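Local coordinates for protein (S)-2-haloacid dehalogenase IVA (Burkholderia cepacia, PDB 2NO4) that catalyses the hydrolytic dehalogenation of short-chain (S)-2-haloalkanoic acids, giving the corresponding (R)-2-hydroxyalkanoic acids with inversion of configuration, at residues A21-L26 and M134-A138; V28-V32 and L46-R51; I126-G130 and Y160-I166; L152-L157 and F169-L174. One frame throughout, in Å; residues are numbered along the deposited sequence.

Contact 1: A21-L26 and M134-A138. With SO4 (sulfate ion), chain H.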
loop_
_atom_site.group_PDB
_atom_site.type_symbol
_atom_site.label_atom_id
_atom_site.label_comp_id
_atom_site.label_asym_id
_atom_site.label_seq_id
_atom_site.Cartn_x
_atom_site.Cartn_y
_atom_site.Cartn_z
ATOM N N ALA B 21 -2.071 17.225 -1.321
ATOM C CA ALA B 21 -2.120 17.658 -2.720
ATOM C C ALA B 21 -2.788 16.633 -3.652
ATOM O O ALA B 21 -3.872 16.897 -4.179
ATOM C CB ALA B 21 -0.737 18.033 -3.217
ATOM N N TYR B 22 -2.158 15.467 -3.818
ATOM C CA TYR B 22 -2.537 14.500 -4.849
ATOM C C TYR B 22 -3.764 13.715 -4.394
ATOM O O TYR B 22 -3.673 12.863 -3.498
ATOM C CB TYR B 22 -1.352 13.554 -5.171
ATOM C CG TYR B 22 -0.249 14.324 -5.871
ATOM C CD1 TYR B 22 -0.387 14.684 -7.225
ATOM C CD2 TYR B 22 0.885 14.767 -5.168
ATOM C CE1 TYR B 22 0.608 15.421 -7.899
ATOM C CE2 TYR B 22 1.875 15.519 -5.811
ATOM C CZ TYR B 22 1.732 15.859 -7.167
ATOM O OH TYR B 22 2.713 16.589 -7.821
ATOM N N GLY B 23 -4.899 14.042 -4.986
ATOM C CA GLY B 23 -6.186 13.417 -4.593
ATOM C C GLY B 23 -7.145 14.383 -3.904
ATOM O O GLY B 23 -8.356 14.156 -3.886
ATOM N N THR B 24 -6.596 15.473 -3.366
ATOM C CA THR B 24 -7.366 16.452 -2.585
ATOM C C THR B 24 -7.511 17.769 -3.343
ATOM O O THR B 24 -8.629 18.203 -3.622
ATOM C CB THR B 24 -6.706 16.659 -1.219
ATOM O OG1 THR B 24 -6.576 15.386 -0.580
ATOM C CG2 THR B 24 -7.532 17.618 -0.283
ATOM N N LEU B 25 -6.378 18.400 -3.662
ATOM C CA LEU B 25 -6.375 19.636 -4.449
ATOM C C LEU B 25 -6.207 19.336 -5.928
ATOM O O LEU B 25 -6.745 20.053 -6.749
ATOM C CB LEU B 25 -5.249 20.588 -4.000
ATOM C CG LEU B 25 -5.366 21.102 -2.552
ATOM C CD1 LEU B 25 -4.185 21.987 -2.179
ATOM C CD2 LEU B 25 -6.720 21.810 -2.287
ATOM N N LEU B 26 -5.467 18.266 -6.234
ATOM C CA LEU B 26 -5.127 17.853 -7.600
ATOM C C LEU B 26 -5.798 16.518 -7.899
ATOM O O LEU B 26 -5.760 15.596 -7.090
ATOM C CB LEU B 26 -3.612 17.698 -7.755
ATOM C CG LEU B 26 -2.806 18.978 -7.509
ATOM C CD1 LEU B 26 -1.297 18.726 -7.609
ATOM C CD2 LEU B 26 -3.261 20.033 -8.531
ATOM N N MET B 134 7.971 18.176 -9.203
ATOM C CA MET B 134 6.678 17.749 -9.743
ATOM C C MET B 134 5.501 18.575 -9.165
ATOM O O MET B 134 4.581 18.949 -9.893
ATOM C CB MET B 134 6.476 16.229 -9.554
ATOM C CG MET B 134 6.139 15.780 -8.137
ATOM S SD MET B 134 6.029 13.992 -8.016
ATOM C CE MET B 134 4.362 13.736 -8.734
ATOM N N LEU B 135 5.555 18.883 -7.877
ATOM C CA LEU B 135 4.442 19.531 -7.204
ATOM C C LEU B 135 4.330 21.005 -7.633
ATOM O O LEU B 135 3.227 21.500 -7.894
ATOM C CB LEU B 135 4.617 19.470 -5.696
ATOM C CG LEU B 135 3.401 19.175 -4.808
ATOM C CD1 LEU B 135 3.770 19.652 -3.419
ATOM C CD2 LEU B 135 2.074 19.794 -5.251
ATOM N N GLN B 136 5.472 21.693 -7.680
ATOM C CA GLN B 136 5.519 23.090 -8.130
ATOM C C GLN B 136 4.984 23.288 -9.545
ATOM O O GLN B 136 4.189 24.219 -9.794
ATOM C CB GLN B 136 6.935 23.682 -7.967
ATOM C CG GLN B 136 7.194 24.233 -6.564
ATOM C CD GLN B 136 6.151 25.302 -6.158
ATOM O OE1 GLN B 136 5.396 25.129 -5.191
ATOM N NE2 GLN B 136 6.093 26.391 -6.930
ATOM N N ALA B 137 5.384 22.407 -10.460
ATOM C CA ALA B 137 4.839 22.407 -11.816
ATOM C C ALA B 137 3.298 22.328 -11.825
ATOM O O ALA B 137 2.630 23.105 -12.524
ATOM C CB ALA B 137 5.448 21.270 -12.665
ATOM N N ALA B 138 2.748 21.368 -11.066
ATOM C CA ALA B 138 1.273 21.192 -10.984
ATOM C C ALA B 138 0.606 22.410 -10.353
ATOM O O ALA B 138 -0.436 22.877 -10.840
ATOM C CB ALA B 138 0.908 19.913 -10.222
HETATM S S SO4 H . 0.187 13.646 -1.373
HETATM O O1 SO4 H . -0.078 14.996 -1.815
HETATM O O2 SO4 H . 1.018 12.924 -2.332
HETATM O O3 SO4 H . 0.756 13.604 -0.045
HETATM O O4 SO4 H . -1.131 13.014 -1.352
HETATM O O HOH W 1 2.787 16.694 -10.387
#
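Y22 and L135 bury the most surface in this contact, in which the loop after the first strand of the HAD Rossmann-like core meets helix 132-141. The loop follows directly on the nucleophile D20 and forms the single helical turn, or squiggle, known from this superfamily: A21 O receives the backbone N-H groups of T24, L25 and L26. With CG of Y22 anti to its carbonyl carbon (chi1 -69°), the ring reaches over to the helix, and its phenolic end does the touching. Y22 OH lies 3.5 Å from L135 CA, while Y22 CE2 is 4.1 Å from L135 CG. M134 closes on the same hydroxyl obliquely to the ring: a bend at chi3 (-78°) brings its methyl CE within 3.4 Å of Y22 OH. L135 also turns its CD2 branch to the loop, 3.9 Å from A21 CB. One turn further along the helix L26 takes over, with L26 CD1 set 3.6 Å from A138 CB. The contact thus backs the haloacid site, for A21 and Y22 bind the substrate. In the crystal the backbone N-H groups of A21 and Y22 grip O1 of a sulfate, Y22 N at 2.9 Å and nearly straight (170°). At the far end of the ring, a water lying in its plane accepts from Y22 OH at 2.6 Å and donates to M134 O at 2.9 Å.

Contact 2: V28-V32 and L46-R51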
loop_
_atom_site.group_PDB
_atom_site.type_symbol
_atom_site.label_atom_id
_atom_site.label_comp_id
_atom_site.label_asym_id
_atom_site.label_seq_id
_atom_site.Cartn_x
_atom_site.Cartn_y
_atom_site.Cartn_z
ATOM N N VAL B 28 -5.932 13.140 -9.314
ATOM C CA VAL B 28 -4.992 12.109 -9.827
ATOM C C VAL B 28 -5.528 11.373 -11.108
ATOM O O VAL B 28 -4.735 10.953 -11.971
ATOM C CB VAL B 28 -4.419 11.113 -8.712
ATOM C CG1 VAL B 28 -3.632 11.872 -7.625
ATOM C CG2 VAL B 28 -5.506 10.230 -8.057
ATOM N N HIS B 29 -6.858 11.301 -11.245
ATOM C CA HIS B 29 -7.538 10.699 -12.417
ATOM C C HIS B 29 -7.345 11.407 -13.775
ATOM O O HIS B 29 -7.435 10.778 -14.811
ATOM C CB HIS B 29 -9.033 10.518 -12.156
ATOM C CG HIS B 29 -9.352 10.020 -10.783
ATOM N ND1 HIS B 29 -9.946 10.815 -9.828
ATOM C CD2 HIS B 29 -9.173 8.811 -10.202
ATOM C CE1 HIS B 29 -10.119 10.117 -8.714
ATOM N NE2 HIS B 29 -9.644 8.902 -8.910
ATOM N N SER B 30 -7.078 12.704 -13.766
ATOM C CA SER B 30 -6.935 13.476 -14.993
ATOM C C SER B 30 -5.737 13.076 -15.884
ATOM O O SER B 30 -5.783 13.291 -17.112
ATOM C CB SER B 30 -6.880 14.986 -14.676
ATOM O OG SER B 30 -5.735 15.299 -13.895
ATOM N N ALA B 31 -4.665 12.513 -15.293
ATOM C CA ALA B 31 -3.493 12.172 -16.111
ATOM C C ALA B 31 -3.886 11.123 -17.164
ATOM O O ALA B 31 -3.630 11.331 -18.388
ATOM C CB ALA B 31 -2.261 11.730 -15.257
ATOM N N VAL B 32 -4.569 10.052 -16.729
ATOM C CA VAL B 32 -5.085 9.050 -17.713
ATOM C C VAL B 32 -6.344 9.540 -18.440
ATOM O O VAL B 32 -6.435 9.320 -19.629
ATOM C CB VAL B 32 -5.234 7.557 -17.138
ATOM C CG1 VAL B 32 -5.632 6.564 -18.235
ATOM C CG2 VAL B 32 -3.896 7.062 -16.528
ATOM N N LEU B 46 -5.762 0.742 -15.792
ATOM C CA LEU B 46 -4.385 1.267 -15.801
ATOM C C LEU B 46 -4.215 2.402 -14.783
ATOM O O LEU B 46 -3.295 2.375 -13.975
ATOM C CB LEU B 46 -3.992 1.829 -17.171
ATOM C CG LEU B 46 -2.558 2.408 -17.220
ATOM C CD1 LEU B 46 -1.579 1.313 -17.582
ATOM C CD2 LEU B 46 -2.459 3.514 -18.232
ATOM N N SER B 47 -5.115 3.381 -14.850
ATOM C CA SER B 47 -5.128 4.506 -13.916
ATOM C C SER B 47 -5.156 4.048 -12.452
ATOM O O SER B 47 -4.406 4.572 -11.638
ATOM C CB SER B 47 -6.302 5.430 -14.223
ATOM O OG SER B 47 -6.181 6.629 -13.479
ATOM N N MET B 48 -6.035 3.094 -12.124
ATOM C CA MET B 48 -6.123 2.559 -10.767
ATOM C C MET B 48 -4.837 1.839 -10.323
ATOM O O MET B 48 -4.402 1.990 -9.187
ATOM C CB MET B 48 -7.291 1.609 -10.633
ATOM C CG MET B 48 -8.654 2.255 -10.876
ATOM S SD MET B 48 -9.975 0.966 -10.808
ATOM C CE MET B 48 -9.615 0.331 -9.168
ATOM N N LEU B 49 -4.245 1.044 -11.201
ATOM C CA LEU B 49 -2.991 0.342 -10.849
ATOM C C LEU B 49 -1.825 1.306 -10.675
ATOM O O LEU B 49 -1.034 1.125 -9.742
ATOM C CB LEU B 49 -2.622 -0.719 -11.887
ATOM C CG LEU B 49 -1.389 -1.591 -11.594
ATOM C CD1 LEU B 49 -1.457 -2.389 -10.273
ATOM C CD2 LEU B 49 -1.240 -2.550 -12.775
ATOM N N TRP B 50 -1.710 2.293 -11.573
ATOM C CA TRP B 50 -0.672 3.316 -11.448
ATOM C C TRP B 50 -0.727 3.951 -10.041
ATOM O O TRP B 50 0.275 4.017 -9.323
ATOM C CB TRP B 50 -0.869 4.379 -12.517
ATOM C CG TRP B 50 0.191 5.471 -12.595
ATOM C CD1 TRP B 50 1.373 5.552 -11.929
ATOM C CD2 TRP B 50 0.117 6.604 -13.443
ATOM N NE1 TRP B 50 2.046 6.707 -12.307
ATOM C CE2 TRP B 50 1.300 7.345 -13.267
ATOM C CE3 TRP B 50 -0.841 7.047 -14.377
ATOM C CZ2 TRP B 50 1.540 8.546 -13.956
ATOM C CZ3 TRP B 50 -0.587 8.253 -15.087
ATOM C CH2 TRP B 50 0.602 8.964 -14.866
ATOM N N ARG B 51 -1.914 4.433 -9.678
ATOM C CA ARG B 51 -2.130 5.077 -8.394
ATOM C C ARG B 51 -1.814 4.146 -7.204
ATOM O O ARG B 51 -1.125 4.547 -6.270
ATOM C CB ARG B 51 -3.590 5.619 -8.331
ATOM C CG ARG B 51 -4.038 6.114 -6.933
ATOM C CD ARG B 51 -3.279 7.347 -6.518
ATOM N NE ARG B 51 -3.896 8.016 -5.371
ATOM C CZ ARG B 51 -3.318 8.998 -4.682
ATOM N NH1 ARG B 51 -2.109 9.413 -5.009
ATOM N NH2 ARG B 51 -3.944 9.546 -3.642
HETATM O O HOH W 2 -4.550 9.034 -13.881
HETATM O O HOH W 3 -8.172 8.160 -14.832
#
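V32 and W50 supply the main apolar element of this contact between the short helix 30-33 and the long helix 43-63. The two side chains run past each other in opposite directions, and V32 CG2 comes up to the indole edge in the ring plane, 3.7 Å from W50 CE3. The V32 torsion (chi1 -174°) puts CG2 anti to the carbonyl carbon, facing W50 and S47, and the same methyl lies 3.7 Å from S47 CB. A31 CB adds to the cluster from a different direction, 3.9 Å from W50 CZ3. The polar edge of the indole is served elsewhere, as W50 NE1 donates to T74 O.

A second kind of packing sets an apolar branch on a charged group. V28 crosses R51 at about a right angle and lies over one face of the guanidinium, V28 CG2 being 3.8 Å from R51 NE; NH1 of that arginine is hydrogen-bonded to Q54.

Polar links across the contact pass through water. One molecule bridges three groups, donating to V28 O, accepting from V32 N at 3.0 Å and also bonding to S47 OG. Another donates to H29 O and meets S47 OG at 2.9 Å. V28 thus packs on a substrate-binding arginine, and the rest joins two helices of the helical cap that L-2-haloacid dehalogenases carry beside the Rossmann-like core.

Contact 3: I126-G130 and Y160-I166. With SO4 (sulfate ion), chain H.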
loop_
_atom_site.group_PDB
_atom_site.type_symbol
_atom_site.label_atom_id
_atom_site.label_comp_id
_atom_site.label_asym_id
_atom_site.label_seq_id
_atom_site.Cartn_x
_atom_site.Cartn_y
_atom_site.Cartn_z
ATOM N N ILE B 126 0.432 23.394 1.880
ATOM C CA ILE B 126 0.336 22.010 1.403
ATOM C C ILE B 126 1.382 21.160 2.182
ATOM O O ILE B 126 2.493 21.640 2.486
ATOM C CB ILE B 126 0.544 21.935 -0.139
ATOM C CG1 ILE B 126 -0.717 22.433 -0.865
ATOM C CG2 ILE B 126 0.929 20.483 -0.616
ATOM C CD1 ILE B 126 -0.557 22.575 -2.354
ATOM N N LEU B 127 0.998 19.927 2.546
ATOM C CA LEU B 127 1.953 18.915 3.030
ATOM C C LEU B 127 1.759 17.666 2.142
ATOM O O LEU B 127 0.671 17.026 2.142
ATOM C CB LEU B 127 1.711 18.606 4.520
ATOM C CG LEU B 127 2.613 17.499 5.094
ATOM C CD1 LEU B 127 4.097 18.015 5.123
ATOM C CD2 LEU B 127 2.117 16.997 6.464
ATOM N N SER B 128 2.783 17.357 1.352
ATOM C CA SER B 128 2.654 16.385 0.265
ATOM C C SER B 128 3.812 15.393 0.220
ATOM O O SER B 128 4.970 15.756 0.474
ATOM C CB SER B 128 2.601 17.137 -1.079
ATOM O OG SER B 128 2.461 16.213 -2.172
ATOM N N ASN B 129 3.519 14.152 -0.170
ATOM C CA ASN B 129 4.585 13.219 -0.601
ATOM C C ASN B 129 5.379 13.691 -1.819
ATOM O O ASN B 129 6.496 13.229 -2.027
ATOM C CB ASN B 129 4.006 11.837 -0.959
ATOM C CG ASN B 129 3.461 11.094 0.246
ATOM O OD1 ASN B 129 3.997 11.185 1.360
ATOM N ND2 ASN B 129 2.388 10.312 0.018
ATOM N N GLY B 130 4.774 14.542 -2.652
ATOM C CA GLY B 130 5.364 14.933 -3.923
ATOM C C GLY B 130 6.606 15.786 -3.634
ATOM O O GLY B 130 6.609 16.595 -2.710
ATOM N N TYR B 160 8.014 9.224 3.950
ATOM C CA TYR B 160 6.663 9.413 3.412
ATOM C C TYR B 160 5.562 9.339 4.469
ATOM O O TYR B 160 5.752 8.752 5.527
ATOM C CB TYR B 160 6.406 8.372 2.323
ATOM C CG TYR B 160 7.092 8.686 1.009
ATOM C CD1 TYR B 160 8.065 7.837 0.490
ATOM C CD2 TYR B 160 6.730 9.826 0.265
ATOM C CE1 TYR B 160 8.648 8.106 -0.739
ATOM C CE2 TYR B 160 7.306 10.082 -0.962
ATOM C CZ TYR B 160 8.256 9.232 -1.445
ATOM O OH TYR B 160 8.844 9.499 -2.633
ATOM N N LYS B 161 4.413 9.937 4.165
ATOM C CA LYS B 161 3.207 9.747 4.968
ATOM C C LYS B 161 2.884 8.235 4.964
ATOM O O LYS B 161 3.199 7.553 3.981
ATOM C CB LYS B 161 2.042 10.496 4.314
ATOM C CG LYS B 161 2.163 11.992 4.295
ATOM C CD LYS B 161 1.183 12.512 3.241
ATOM C CE LYS B 161 0.929 13.991 3.381
ATOM N NZ LYS B 161 -0.212 14.407 2.447
ATOM N N PRO B 162 2.197 7.729 6.008
ATOM C CA PRO B 162 1.689 8.444 7.213
ATOM C C PRO B 162 2.620 8.394 8.442
ATOM O O PRO B 162 2.135 8.349 9.579
ATOM C CB PRO B 162 0.394 7.677 7.529
ATOM C CG PRO B 162 0.645 6.267 7.037
ATOM C CD PRO B 162 1.744 6.316 5.986
ATOM N N ASP B 163 3.932 8.326 8.211
ATOM C CA ASP B 163 4.913 8.301 9.296
ATOM C C ASP B 163 4.763 9.621 10.035
ATOM O O ASP B 163 4.720 10.661 9.373
ATOM C CB ASP B 163 6.334 8.244 8.715
ATOM C CG ASP B 163 7.381 8.064 9.775
ATOM O OD1 ASP B 163 7.608 8.995 10.584
ATOM O OD2 ASP B 163 7.935 6.958 9.850
ATOM N N PRO B 164 4.660 9.585 11.389
ATOM C CA PRO B 164 4.420 10.848 12.100
ATOM C C PRO B 164 5.481 11.949 11.887
ATOM O O PRO B 164 5.142 13.129 12.032
ATOM C CB PRO B 164 4.353 10.421 13.567
ATOM C CG PRO B 164 5.152 9.044 13.610
ATOM C CD PRO B 164 4.728 8.439 12.321
ATOM N N ARG B 165 6.726 11.590 11.566
ATOM C CA ARG B 165 7.750 12.632 11.361
ATOM C C ARG B 165 7.388 13.646 10.279
ATOM O O ARG B 165 7.801 14.796 10.375
ATOM C CB ARG B 165 9.159 12.059 11.094
ATOM C CG ARG B 165 9.713 11.194 12.241
ATOM C CD ARG B 165 9.722 9.747 11.781
ATOM N NE ARG B 165 11.055 9.355 11.477
ATOM C CZ ARG B 165 11.468 8.265 10.839
ATOM N NH1 ARG B 165 10.669 7.365 10.265
ATOM N NH2 ARG B 165 12.770 8.136 10.742
ATOM N N ILE B 166 6.623 13.235 9.259
ATOM C CA ILE B 166 6.199 14.183 8.226
ATOM C C ILE B 166 5.165 15.226 8.703
ATOM O O ILE B 166 5.244 16.397 8.312
ATOM C CB ILE B 166 5.792 13.517 6.880
ATOM C CG1 ILE B 166 5.715 14.599 5.784
ATOM C CG2 ILE B 166 4.470 12.744 7.033
ATOM C CD1 ILE B 166 5.346 14.069 4.368
HETATM S S SO4 H . 0.187 13.646 -1.373
HETATM O O1 SO4 H . -0.078 14.996 -1.815
HETATM O O2 SO4 H . 1.018 12.924 -2.332
HETATM O O3 SO4 H . 0.756 13.604 -0.045
HETATM O O4 SO4 H . -1.131 13.014 -1.352
HETATM O O HOH W 4 2.405 7.776 1.360
#
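K161 runs alongside N129 toward the end of strand 123-128, and its backbone and side chain both take part. K161 N donates to N129 OD1 at 3.1 Å, in the plane of the amide carbonyl. From CB outward, CB and CG stay beside that same oxygen, with K161 CB 3.6 Å from N129 OD1. CG is anti to the carbonyl carbon (chi1 -66°) and the chain beyond it is extended, which carries CD past the amide to within 3.5 Å of the sulfate O3. CE then passes L127 O at 3.3 Å. At the tip, NZ donates to L127 O at 2.8 Å, approaching 31° out of the carbonyl plane, and to sulfate O3 at 2.8 Å; it also forms salt bridges with D20, the nucleophile, and with D190. This is the familiar HAD layout, with the motif II serine, S128, at the end of a core strand and the motif III lysine, K161, reaching the nucleophile. S128 and N129 bind the haloacid, and here they hold the sulfate: S128 OG donates to O1, while N129 N joins K161 NZ on O3. S128 OG also accepts from G130 N, an ST turn that shapes the strand's exit. Beyond its bond to K161, N129 OD1 lies at the edge of the Y160 ring, 3.2 Å from Y160 CD2, the amide standing 85° to the ring. On the strand itself, L127 slants across I166, and L127 CD1 meets I166 CG1 at 3.8 Å.

Contact 4: L152-L157 and F169-L174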
loop_
_atom_site.group_PDB
_atom_site.type_symbol
_atom_site.label_atom_id
_atom_site.label_comp_id
_atom_site.label_asym_id
_atom_site.label_seq_id
_atom_site.Cartn_x
_atom_site.Cartn_y
_atom_site.Cartn_z
ATOM N N LEU B 152 5.086 22.143 1.760
ATOM C CA LEU B 152 6.005 21.241 2.464
ATOM C C LEU B 152 6.015 19.847 1.818
ATOM O O LEU B 152 4.966 19.301 1.462
ATOM C CB LEU B 152 5.650 21.213 3.940
ATOM C CG LEU B 152 5.720 22.616 4.558
ATOM C CD1 LEU B 152 5.199 22.617 5.967
ATOM C CD2 LEU B 152 7.161 23.156 4.508
ATOM N N SER B 153 7.214 19.295 1.644
ATOM C CA SER B 153 7.400 18.052 0.907
ATOM C C SER B 153 8.003 16.933 1.765
ATOM O O SER B 153 8.873 17.203 2.614
ATOM C CB SER B 153 8.277 18.295 -0.308
ATOM O OG SER B 153 8.503 17.060 -0.971
ATOM N N ALA B 154 7.565 15.691 1.523
ATOM C CA ALA B 154 8.203 14.478 2.106
ATOM C C ALA B 154 9.691 14.396 1.742
ATOM O O ALA B 154 10.489 13.795 2.466
ATOM C CB ALA B 154 7.513 13.210 1.595
ATOM N N ASP B 155 10.023 14.951 0.578
ATOM C CA ASP B 155 11.361 14.929 0.041
ATOM C C ASP B 155 12.369 15.712 0.898
ATOM O O ASP B 155 13.571 15.506 0.756
ATOM C CB ASP B 155 11.388 15.452 -1.397
ATOM C CG ASP B 155 12.599 14.936 -2.177
ATOM O OD1 ASP B 155 12.889 13.713 -2.143
ATOM O OD2 ASP B 155 13.255 15.746 -2.851
ATOM N N ASP B 156 11.883 16.575 1.785
ATOM C CA ASP B 156 12.766 17.341 2.673
ATOM C C ASP B 156 13.325 16.424 3.752
ATOM O O ASP B 156 14.481 16.571 4.129
ATOM C CB ASP B 156 12.042 18.547 3.273
ATOM C CG ASP B 156 11.601 19.535 2.207
ATOM O OD1 ASP B 156 12.323 19.652 1.222
ATOM O OD2 ASP B 156 10.519 20.168 2.302
ATOM N N LEU B 157 12.527 15.449 4.203
ATOM C CA LEU B 157 12.933 14.528 5.276
ATOM C C LEU B 157 13.296 13.150 4.755
ATOM O O LEU B 157 13.867 12.355 5.492
ATOM C CB LEU B 157 11.787 14.311 6.288
ATOM C CG LEU B 157 11.352 15.410 7.229
ATOM C CD1 LEU B 157 10.597 14.754 8.393
ATOM C CD2 LEU B 157 12.548 16.206 7.724
ATOM N N PHE B 169 7.161 17.612 10.939
ATOM C CA PHE B 169 7.835 18.550 10.024
ATOM C C PHE B 169 6.973 19.792 9.699
ATOM O O PHE B 169 7.487 20.919 9.698
ATOM C CB PHE B 169 8.273 17.815 8.735
ATOM C CG PHE B 169 9.008 18.685 7.735
ATOM C CD1 PHE B 169 10.303 19.167 8.004
ATOM C CD2 PHE B 169 8.425 19.007 6.505
ATOM C CE1 PHE B 169 10.991 19.972 7.044
ATOM C CE2 PHE B 169 9.102 19.811 5.570
ATOM C CZ PHE B 169 10.378 20.287 5.841
ATOM N N ALA B 170 5.682 19.580 9.412
ATOM C CA ALA B 170 4.728 20.667 9.159
ATOM C C ALA B 170 4.571 21.587 10.387
ATOM O O ALA B 170 4.571 22.805 10.248
ATOM C CB ALA B 170 3.324 20.079 8.710
ATOM N N CYS B 171 4.394 20.996 11.574
ATOM C CA CYS B 171 4.339 21.743 12.835
ATOM C C CYS B 171 5.593 22.586 13.007
ATOM O O CYS B 171 5.492 23.776 13.249
ATOM C CB CYS B 171 4.209 20.802 14.032
ATOM S SG CYS B 171 2.655 19.989 14.088
ATOM N N ASP B 172 6.751 21.954 12.864
ATOM C CA ASP B 172 8.060 22.627 12.935
ATOM C C ASP B 172 8.208 23.780 11.945
ATOM O O ASP B 172 8.548 24.905 12.344
ATOM C CB ASP B 172 9.233 21.638 12.793
ATOM C CG ASP B 172 9.281 20.605 13.912
ATOM O OD1 ASP B 172 8.586 20.723 14.942
ATOM O OD2 ASP B 172 10.015 19.627 13.756
ATOM N N ARG B 173 7.981 23.525 10.664
ATOM C CA ARG B 173 8.149 24.577 9.672
ATOM C C ARG B 173 7.118 25.698 9.803
ATOM O O ARG B 173 7.426 26.864 9.552
ATOM C CB ARG B 173 8.116 24.017 8.263
ATOM C CG ARG B 173 9.367 23.257 7.909
ATOM C CD ARG B 173 10.618 24.167 7.975
ATOM N NE ARG B 173 11.481 23.824 6.856
ATOM C CZ ARG B 173 11.332 24.310 5.624
ATOM N NH1 ARG B 173 10.381 25.224 5.344
ATOM N NH2 ARG B 173 12.158 23.897 4.682
ATOM N N LEU B 174 5.885 25.342 10.164
ATOM C CA LEU B 174 4.813 26.339 10.217
ATOM C C LEU B 174 4.684 27.065 11.546
ATOM O O LEU B 174 3.897 28.011 11.649
ATOM C CB LEU B 174 3.459 25.741 9.794
ATOM C CG LEU B 174 3.418 25.220 8.337
ATOM C CD1 LEU B 174 2.125 24.439 8.117
ATOM C CD2 LEU B 174 3.573 26.355 7.308
#
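F169 opens the helical side of this contact, set against the end of strand 150-153 and the turn that follows. With its CG anti to the backbone N (chi1 -179°), the ring sits between two groups: L157 and D156 approach obliquely from one side, and R173 CG lies over the other face. L157 slides past in the opposite direction, with L157 CD2 3.7 Å from F169 CD1. D156 comes in at about a right angle, and D156 CB stands 3.5 Å from F169 CZ. One residue on, A170 offers its backbone to the strand: A170 CA is 3.8 Å from L152 CD1. R173, a turn further, covers the ring toward its rim before its chain bends and brings NH1 within 3.9 Å of L152 CD2. The opposite charges of D156 and R173 stay apart, with D156 OD2 and R173 NH2 4.7 Å from each other. L174 ends the walk, its CG 3.9 Å from L152 CD1; that branch lies against A170 and L174, CD2 against F169 and R173. Such packing of an outermost parallel strand against the helix that follows belongs to the beta-alpha-beta crossover, here leading from strand 150-153 to strand 181-185 of the Rossmann-like sheet.

Contacts 1 and 3 are buried and share one sulfate, gripped by the loop after strand 16-19, the end of strand 123-128 and K161; L135 and S128 also touch. Contact 2 is buried too, but it lies among the cap helices and is nested along the chain inside the loop closed by contact 1, meeting it where V28 packs on Y22. Contact 4, only partly buried, shares helix 164-174 with contact 3 and uses the adjacent strand. Chemistry follows place: charge and hydrogen bonding dominate contact 3, contact 2 relies on apolar packing, a methyl over a guanidinium, and waters, contact 1 mixes an aromatic hydroxyl with apolar groups, and contact 4 joins apolar packing to charged side chains at the surface.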